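Local structure of phosphate-specific transport system accessory protein PhoU homolog (Pseudomonas aeruginosa, 4Q25) at residues Ala17-Val22 with Ala84-Leu89; Ser123-Val128 with Leu174-Thr179. The protein probably takes part in regulating phosphate uptake, as an all-helical, homodimeric accessory protein of the Pst transport system. All coordinates share one frame; numbering follows the deposited sequence.

Contact 1 of 2, residues Ala17-Val22 with Ala84-Leu89; sequences AELEDV and ASDLRL
Leu19 and Leu89 carry this contact, reaching tip to tip from two helices. Leu19 lies near the start of helix 15-45. Leu89 lies in the first turns of helix 84-120. Both leucines are buried, and both point their CB toward the opposite helix. Both have CG anti to the backbone N (chi1 177° in Leu19), which carries their methyls out toward each other. The methyl CD2 of Leu89 sits 3.6 Å from Leu19 CG. Leu19 CD1 is modelled even nearer to Leu89 CD2, but that spacing is too short for two carbons and is doubtful. The exact fit of the methyls is therefore uncertain. Asp86 stands one turn before Leu89 and borders the pair. Its CG is 4.4 Å from Leu19 CD2, a loose touch between a methyl and the carbon of a carboxylate. The closest CA atoms, of Leu19 and Asp86, are 8.5 Å apart, and it is the side chains that fill the contact.

The surroundings extend the apolar layer. Leu89 also packs on Leu218 of helix 188-220, and Val22 packs on Ile69 and Ile76 of helix 59-78. Glu18 forms a salt bridge with Arg79.

This is plain helix-to-helix packing near one end of the bundle. It rests on leucine side chains, without polar bonds between the two segments. The chemistry implies that the contact is apolar burial, a small patch that does not depend on directed bonds.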
ATOM      1  N   ALA A  17       8.344 -21.583 -22.469  1.00 72.28           N
ATOM      2  CA  ALA A  17       7.761 -22.502 -21.510  1.00 71.39           C
ATOM      3  C   ALA A  17       7.885 -21.846 -20.146  1.00 69.09           C
ATOM      4  O   ALA A  17       6.891 -21.609 -19.483  1.00 63.06           O
ATOM      5  CB  ALA A  17       8.466 -23.848 -21.515  1.00 71.67           C
ATOM      6  N   GLU A  18       9.111 -21.523 -19.748  1.00 67.86           N
ATOM      7  CA  GLU A  18       9.342 -20.969 -18.430  1.00 63.65           C
ATOM      8  C   GLU A  18       8.586 -19.645 -18.241  1.00 60.73           C
ATOM      9  O   GLU A  18       8.237 -19.279 -17.123  1.00 56.80           O
ATOM     10  CB  GLU A  18      10.847 -20.860 -18.117  1.00 71.47           C
ATOM     11  CG  GLU A  18      11.666 -19.948 -19.017  1.00 75.97           C
ATOM     12  CD  GLU A  18      13.165 -20.072 -18.758  1.00 82.20           C
ATOM     13  OE1 GLU A  18      13.680 -21.225 -18.807  1.00 72.68           O
ATOM     14  OE2 GLU A  18      13.820 -19.021 -18.516  1.00 72.96           O
ATOM     15  N   LEU A  19       8.362 -18.938 -19.314  1.00 57.55           N
ATOM     16  CA  LEU A  19       7.482 -17.807 -19.341  1.00 57.14           C
ATOM     17  C   LEU A  19       6.005 -18.087 -19.091  1.00 64.47           C
ATOM     18  O   LEU A  19       5.315 -17.279 -18.525  1.00 61.26           O
ATOM     19  CB  LEU A  19       7.668 -17.103 -20.653  1.00 65.37           C
ATOM     20  CG  LEU A  19       6.781 -15.917 -20.914  1.00 73.88           C
ATOM     21  CD1 LEU A  19       7.071 -14.842 -19.887  1.00 82.17           C
ATOM     22  CD2 LEU A  19       7.004 -15.417 -22.324  1.00 76.11           C
ATOM     23  N   GLU A  20       5.491 -19.188 -19.591  1.00 56.74           N
ATOM     24  CA  GLU A  20       4.117 -19.560 -19.308  1.00 63.12           C
ATOM     25  C   GLU A  20       4.025 -20.032 -17.863  1.00 54.87           C
ATOM     26  O   GLU A  20       3.037 -19.777 -17.220  1.00 54.95           O
ATOM     27  CB  GLU A  20       3.589 -20.654 -20.258  1.00 67.26           C
ATOM     28  CG  GLU A  20       3.475 -20.231 -21.723  1.00 74.15           C
ATOM     29  CD  GLU A  20       2.249 -19.388 -22.045  1.00 80.60           C
ATOM     30  OE1 GLU A  20       1.525 -19.745 -23.008  1.00 85.03           O
ATOM     31  OE2 GLU A  20       2.014 -18.364 -21.363  1.00 79.36           O
ATOM     32  N   ASP A  21       5.045 -20.730 -17.380  1.00 52.96           N
ATOM     33  CA  ASP A  21       5.108 -21.172 -15.990  1.00 57.32           C
ATOM     34  C   ASP A  21       5.004 -20.037 -14.963  1.00 55.72           C
ATOM     35  O   ASP A  21       4.351 -20.189 -13.936  1.00 57.35           O
ATOM     36  CB  ASP A  21       6.404 -21.928 -15.732  1.00 61.61           C
ATOM     37  CG  ASP A  21       6.288 -23.381 -16.067  1.00 67.68           C
ATOM     38  OD1 ASP A  21       5.667 -23.696 -17.107  1.00 72.72           O
ATOM     39  OD2 ASP A  21       6.789 -24.202 -15.274  1.00 69.03           O
ATOM     40  N   VAL A  22       5.661 -18.920 -15.236  1.00 50.15           N
ATOM     41  CA  VAL A  22       5.608 -17.767 -14.352  1.00 55.07           C
ATOM     42  C   VAL A  22       4.286 -17.011 -14.538  1.00 49.11           C
ATOM     43  O   VAL A  22       3.794 -16.367 -13.625  1.00 48.97           O
ATOM     44  CB  VAL A  22       6.826 -16.814 -14.537  1.00 53.44           C
ATOM     45  CG1 VAL A  22       6.748 -16.054 -15.842  1.00 52.15           C
ATOM     46  CG2 VAL A  22       6.907 -15.824 -13.389  1.00 55.33           C
ATOM     47  N   ALA A  84      10.883  -7.043 -26.737  1.00 73.01           N
ATOM     48  CA  ALA A  84      10.144  -5.967 -26.117  1.00 73.11           C
ATOM     49  C   ALA A  84       8.839  -6.381 -25.482  1.00 73.75           C
ATOM     50  O   ALA A  84       8.495  -5.893 -24.439  1.00 71.38           O
ATOM     51  CB  ALA A  84       9.869  -4.896 -27.151  1.00 73.51           C
ATOM     52  N   SER A  85       8.100  -7.250 -26.135  1.00 73.67           N
ATOM     53  CA  SER A  85       6.833  -7.707 -25.624  1.00 71.09           C
ATOM     54  C   SER A  85       7.013  -8.606 -24.416  1.00 69.60           C
ATOM     55  O   SER A  85       6.257  -8.544 -23.483  1.00 70.27           O
ATOM     56  CB  SER A  85       5.956  -8.297 -26.722  1.00 66.52           C
ATOM     57  OG  SER A  85       6.243  -9.643 -26.959  1.00 66.78           O
ATOM     58  N   ASP A  86       8.016  -9.455 -24.448  1.00 68.65           N
ATOM     59  CA  ASP A  86       8.324 -10.283 -23.308  1.00 69.02           C
ATOM     60  C   ASP A  86       8.778  -9.461 -22.141  1.00 69.29           C
ATOM     61  O   ASP A  86       8.498  -9.750 -21.009  1.00 68.21           O
ATOM     62  CB  ASP A  86       9.347 -11.319 -23.683  1.00 71.67           C
ATOM     63  CG  ASP A  86       8.848 -12.198 -24.750  1.00 72.29           C
ATOM     64  OD1 ASP A  86       7.702 -11.987 -25.122  1.00 73.22           O
ATOM     65  OD2 ASP A  86       9.566 -13.074 -25.228  1.00 77.61           O
ATOM     66  N   LEU A  87       9.533  -8.436 -22.417  1.00 64.41           N
ATOM     67  CA  LEU A  87       9.976  -7.638 -21.342  1.00 63.02           C
ATOM     68  C   LEU A  87       8.761  -7.015 -20.710  1.00 61.31           C
ATOM     69  O   LEU A  87       8.656  -6.937 -19.530  1.00 59.74           O
ATOM     70  CB  LEU A  87      10.954  -6.598 -21.820  1.00 58.89           C
ATOM     71  CG  LEU A  87      11.348  -5.670 -20.706  1.00 61.46           C
ATOM     72  CD1 LEU A  87      12.292  -6.384 -19.770  1.00 61.06           C
ATOM     73  CD2 LEU A  87      11.968  -4.424 -21.265  1.00 63.80           C
ATOM     74  N   ARG A  88       7.814  -6.594 -21.508  1.00 60.33           N
ATOM     75  CA  ARG A  88       6.644  -5.984 -20.939  1.00 64.85           C
ATOM     76  C   ARG A  88       5.933  -6.983 -20.023  1.00 62.13           C
ATOM     77  O   ARG A  88       5.412  -6.631 -19.003  1.00 60.58           O
ATOM     78  CB  ARG A  88       5.738  -5.463 -22.040  1.00 68.24           C
ATOM     79  CG  ARG A  88       6.319  -4.300 -22.811  1.00 64.77           C
ATOM     80  CD  ARG A  88       5.252  -3.417 -23.409  1.00 64.31           C
ATOM     81  NE  ARG A  88       4.295  -4.166 -24.190  1.00 63.24           N
ATOM     82  CZ  ARG A  88       4.496  -4.521 -25.436  1.00 64.49           C
ATOM     83  NH1 ARG A  88       5.627  -4.214 -26.015  1.00 73.16           N
ATOM     84  NH2 ARG A  88       3.594  -5.205 -26.089  1.00 65.75           N
ATOM     85  N   LEU A  89       5.932  -8.238 -20.404  1.00 53.96           N
ATOM     86  CA  LEU A  89       5.253  -9.276 -19.635  1.00 57.83           C
ATOM     87  C   LEU A  89       5.900  -9.552 -18.275  1.00 57.74           C
ATOM     88  O   LEU A  89       5.213  -9.603 -17.268  1.00 58.36           O
ATOM     89  CB  LEU A  89       5.160 -10.578 -20.425  1.00 55.50           C
ATOM     90  CG  LEU A  89       4.472 -11.754 -19.716  1.00 61.02           C
ATOM     91  CD1 LEU A  89       2.969 -11.530 -19.550  1.00 62.50           C
ATOM     92  CD2 LEU A  89       4.727 -13.035 -20.478  1.00 59.83           C
TER

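Contact 2 of 2, residues Ser123-Val128 with Leu174-Thr179; sequences SPRGYV and LRELVT
The guanidinium of Arg125 has Glu176 OE2 at its edge, near its plane; the carboxylate plane is turned 31° from it. Glu176 OE2 lies 4.1 Å from Arg125 NH2, so the opposite charges are near but beyond a salt bridge. A second flat group, the Tyr127 ring, has Ser123 O at its edge, in plane. The hydroxyl of this ring accepts a hydrogen bond from Ser123 N: the distance to Tyr127 OH is 2.9 Å, with an angle of 155° at the hydrogen. This bond ties the loop to the first turn of helix 127-149.

The apolar part of the contact is made by Leu177. Its CG lies beside the backbone N, and its methyl CD2 comes up against the base of Arg125. Leu177 CD2 is 3.5 Å from Arg125 CB and 4.1 Å from Gly126 CA. Gly126 is the N-cap of the helix. At its phi of 113° a side chain would run into the carbonyl O of Arg125, which by itself calls for glycine. Behind the contact, Leu177 also packs on Ile194 and Leu198 of helix 188-220. Arg125 touches Tyr180 as well.

The contact seats the loop before helix 127-149 against helix 153-183. Its chemistry implies a buried methyl contact on the inner side. Toward the exposed Glu176, the nearby opposite charges would probably attract weakly, without forming a salt bridge.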
ATOM      1  N   SER A 123     -21.900  -3.603  14.343  1.00 34.89           N
ATOM      2  CA  SER A 123     -22.121  -2.185  14.066  1.00 35.05           C
ATOM      3  C   SER A 123     -23.624  -2.056  13.804  1.00 36.41           C
ATOM      4  O   SER A 123     -24.246  -2.969  13.285  1.00 36.22           O
ATOM      5  CB  SER A 123     -21.335  -1.759  12.834  1.00 34.48           C
ATOM      6  OG  SER A 123     -21.533  -0.411  12.469  1.00 33.98           O
ATOM      7  N   PRO A 124     -24.222  -0.935  14.191  1.00 36.78           N
ATOM      8  CA  PRO A 124     -25.620  -0.735  13.795  1.00 39.69           C
ATOM      9  C   PRO A 124     -25.742  -0.263  12.350  1.00 38.91           C
ATOM     10  O   PRO A 124     -26.842  -0.219  11.816  1.00 38.63           O
ATOM     11  CB  PRO A 124     -26.135   0.316  14.778  1.00 39.46           C
ATOM     12  CG  PRO A 124     -24.913   0.968  15.341  1.00 44.44           C
ATOM     13  CD  PRO A 124     -23.700   0.142  15.032  1.00 39.06           C
ATOM     14  N   ARG A 125     -24.609   0.031  11.704  1.00 39.97           N
ATOM     15  CA  ARG A 125     -24.608   0.457  10.322  1.00 40.63           C
ATOM     16  C   ARG A 125     -23.452  -0.173   9.561  1.00 42.75           C
ATOM     17  O   ARG A 125     -22.415  -0.478  10.146  1.00 38.92           O
ATOM     18  CB  ARG A 125     -24.465   1.985  10.284  1.00 46.21           C
ATOM     19  CG  ARG A 125     -25.468   2.708   9.422  1.00 51.62           C
ATOM     20  CD  ARG A 125     -26.867   2.680  10.011  1.00 50.83           C
ATOM     21  NE  ARG A 125     -27.572   3.921   9.713  1.00 54.42           N
ATOM     22  CZ  ARG A 125     -28.679   4.311  10.334  1.00 55.30           C
ATOM     23  NH1 ARG A 125     -29.227   3.536  11.274  1.00 57.37           N
ATOM     24  NH2 ARG A 125     -29.244   5.469  10.000  1.00 51.90           N
ATOM     25  N   GLY A 126     -23.643  -0.378   8.250  1.00 43.04           N
ATOM     26  CA  GLY A 126     -22.538  -0.592   7.315  1.00 40.01           C
ATOM     27  C   GLY A 126     -22.379  -1.954   6.651  1.00 37.61           C
ATOM     28  O   GLY A 126     -21.558  -2.109   5.769  1.00 35.26           O
ATOM     29  N   TYR A 127     -23.139  -2.943   7.071  1.00 34.18           N
ATOM     30  CA  TYR A 127     -22.926  -4.286   6.565  1.00 34.50           C
ATOM     31  C   TYR A 127     -23.325  -4.452   5.098  1.00 35.79           C
ATOM     32  O   TYR A 127     -22.647  -5.185   4.325  1.00 33.12           O
ATOM     33  CB  TYR A 127     -23.629  -5.319   7.467  1.00 31.82           C
ATOM     34  CG  TYR A 127     -22.958  -5.439   8.805  1.00 34.81           C
ATOM     35  CD1 TYR A 127     -21.795  -6.192   8.950  1.00 32.63           C
ATOM     36  CD2 TYR A 127     -23.446  -4.776   9.921  1.00 35.56           C
ATOM     37  CE1 TYR A 127     -21.148  -6.288  10.162  1.00 32.44           C
ATOM     38  CE2 TYR A 127     -22.806  -4.884  11.144  1.00 35.52           C
ATOM     39  CZ  TYR A 127     -21.650  -5.629  11.261  1.00 34.15           C
ATOM     40  OH  TYR A 127     -21.027  -5.729  12.494  1.00 31.15           O
ATOM     41  N   VAL A 128     -24.420  -3.810   4.699  1.00 35.84           N
ATOM     42  CA  VAL A 128     -24.862  -3.916   3.314  1.00 36.25           C
ATOM     43  C   VAL A 128     -23.823  -3.250   2.451  1.00 33.35           C
ATOM     44  O   VAL A 128     -23.502  -3.756   1.406  1.00 32.59           O
ATOM     45  CB  VAL A 128     -26.281  -3.371   3.060  1.00 43.10           C
ATOM     46  CG1 VAL A 128     -26.381  -1.878   3.340  1.00 47.19           C
ATOM     47  CG2 VAL A 128     -26.687  -3.626   1.621  1.00 46.81           C
ATOM     48  N   LEU A 174     -18.885   6.418   3.756  1.00 44.51           N
ATOM     49  CA  LEU A 174     -18.200   7.157   4.810  1.00 45.36           C
ATOM     50  C   LEU A 174     -19.110   8.237   5.396  1.00 51.03           C
ATOM     51  O   LEU A 174     -19.128   8.420   6.621  1.00 50.30           O
ATOM     52  CB  LEU A 174     -16.927   7.829   4.275  1.00 46.25           C
ATOM     53  CG  LEU A 174     -16.026   8.735   5.137  1.00 51.34           C
ATOM     54  CD1 LEU A 174     -15.412   7.956   6.308  1.00 50.00           C
ATOM     55  CD2 LEU A 174     -14.935   9.457   4.377  1.00 52.02           C
ATOM     56  N   ARG A 175     -19.801   8.980   4.512  1.00 49.34           N
ATOM     57  CA  ARG A 175     -20.740  10.045   4.899  1.00 53.93           C
ATOM     58  C   ARG A 175     -21.772   9.468   5.820  1.00 48.18           C
ATOM     59  O   ARG A 175     -21.964   9.951   6.924  1.00 45.91           O
ATOM     60  CB  ARG A 175     -21.491  10.639   3.675  1.00 61.24           C
ATOM     61  CG  ARG A 175     -20.650  11.424   2.665  1.00 70.13           C
ATOM     62  CD  ARG A 175     -21.471  12.036   1.484  1.00 75.19           C
ATOM     63  NE  ARG A 175     -20.688  12.750   0.438  1.00 75.56           N
ATOM     64  CZ  ARG A 175     -21.171  13.252  -0.715  1.00 76.28           C
ATOM     65  NH1 ARG A 175     -22.463  13.154  -1.026  1.00 74.23           N
ATOM     66  NH2 ARG A 175     -20.358  13.881  -1.563  1.00 69.08           N
ATOM     67  N   GLU A 176     -22.448   8.424   5.347  1.00 48.21           N
ATOM     68  CA  GLU A 176     -23.493   7.754   6.138  1.00 45.25           C
ATOM     69  C   GLU A 176     -22.965   7.412   7.538  1.00 45.22           C
ATOM     70  O   GLU A 176     -23.589   7.729   8.560  1.00 43.62           O
ATOM     71  CB  GLU A 176     -23.937   6.480   5.414  1.00 49.06           C
ATOM     72  CG  GLU A 176     -25.161   5.810   6.006  1.00 50.44           C
ATOM     73  CD  GLU A 176     -26.408   6.620   5.742  1.00 54.04           C
ATOM     74  OE1 GLU A 176     -26.554   7.137   4.607  1.00 50.88           O
ATOM     75  OE2 GLU A 176     -27.239   6.733   6.665  1.00 52.28           O
ATOM     76  N   LEU A 177     -21.779   6.807   7.569  1.00 43.00           N
ATOM     77  CA  LEU A 177     -21.212   6.277   8.804  1.00 43.39           C
ATOM     78  C   LEU A 177     -20.673   7.344   9.743  1.00 39.39           C
ATOM     79  O   LEU A 177     -20.900   7.263  10.950  1.00 40.75           O
ATOM     80  CB  LEU A 177     -20.160   5.214   8.489  1.00 42.34           C
ATOM     81  CG  LEU A 177     -20.739   3.999   7.749  1.00 43.30           C
ATOM     82  CD1 LEU A 177     -19.649   3.119   7.168  1.00 41.45           C
ATOM     83  CD2 LEU A 177     -21.608   3.183   8.677  1.00 45.23           C
ATOM     84  N   VAL A 178     -19.980   8.348   9.228  1.00 42.31           N
ATOM     85  CA  VAL A 178     -19.524   9.455  10.096  1.00 43.59           C
ATOM     86  C   VAL A 178     -20.743  10.168  10.743  1.00 48.85           C
ATOM     87  O   VAL A 178     -20.832  10.267  11.966  1.00 44.71           O
ATOM     88  CB  VAL A 178     -18.585  10.438   9.362  1.00 45.53           C
ATOM     89  CG1 VAL A 178     -18.295  11.688  10.199  1.00 43.77           C
ATOM     90  CG2 VAL A 178     -17.259   9.755   9.041  1.00 46.26           C
ATOM     91  N   THR A 179     -21.726  10.573   9.939  1.00 49.44           N
ATOM     92  CA  THR A 179     -22.883  11.304  10.479  1.00 46.59           C
ATOM     93  C   THR A 179     -23.607  10.416  11.479  1.00 45.91           C
ATOM     94  O   THR A 179     -24.086  10.888  12.518  1.00 44.88           O
ATOM     95  CB  THR A 179     -23.846  11.824   9.378  1.00 47.22           C
ATOM     96  OG1 THR A 179     -24.362  10.732   8.631  1.00 55.47           O
ATOM     97  CG2 THR A 179     -23.106  12.738   8.383  1.00 46.38           C
TER

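Overall arrangement
From the N terminus, the chain runs through helices 15-45, 49-56 and 59-78 before helix 84-120 begins. Contact 1 closes this first loop by joining the starts of helices 15-45 and 84-120. Helix 84-120 then leads to the loop at 123-128. Contact 2 closes a second loop, which runs through helix 127-149 and most of helix 153-183. The loops are in series; they neither nest nor cross. The centres of contacts 1 and 2 lie 45 Å apart, on opposite sides of the chain's centre, and the nearest atoms of the two contacts are about 34 Å apart. Helix 188-220 packs against residues of both contacts, reaching Leu89 near its end and Leu177 nearer its start.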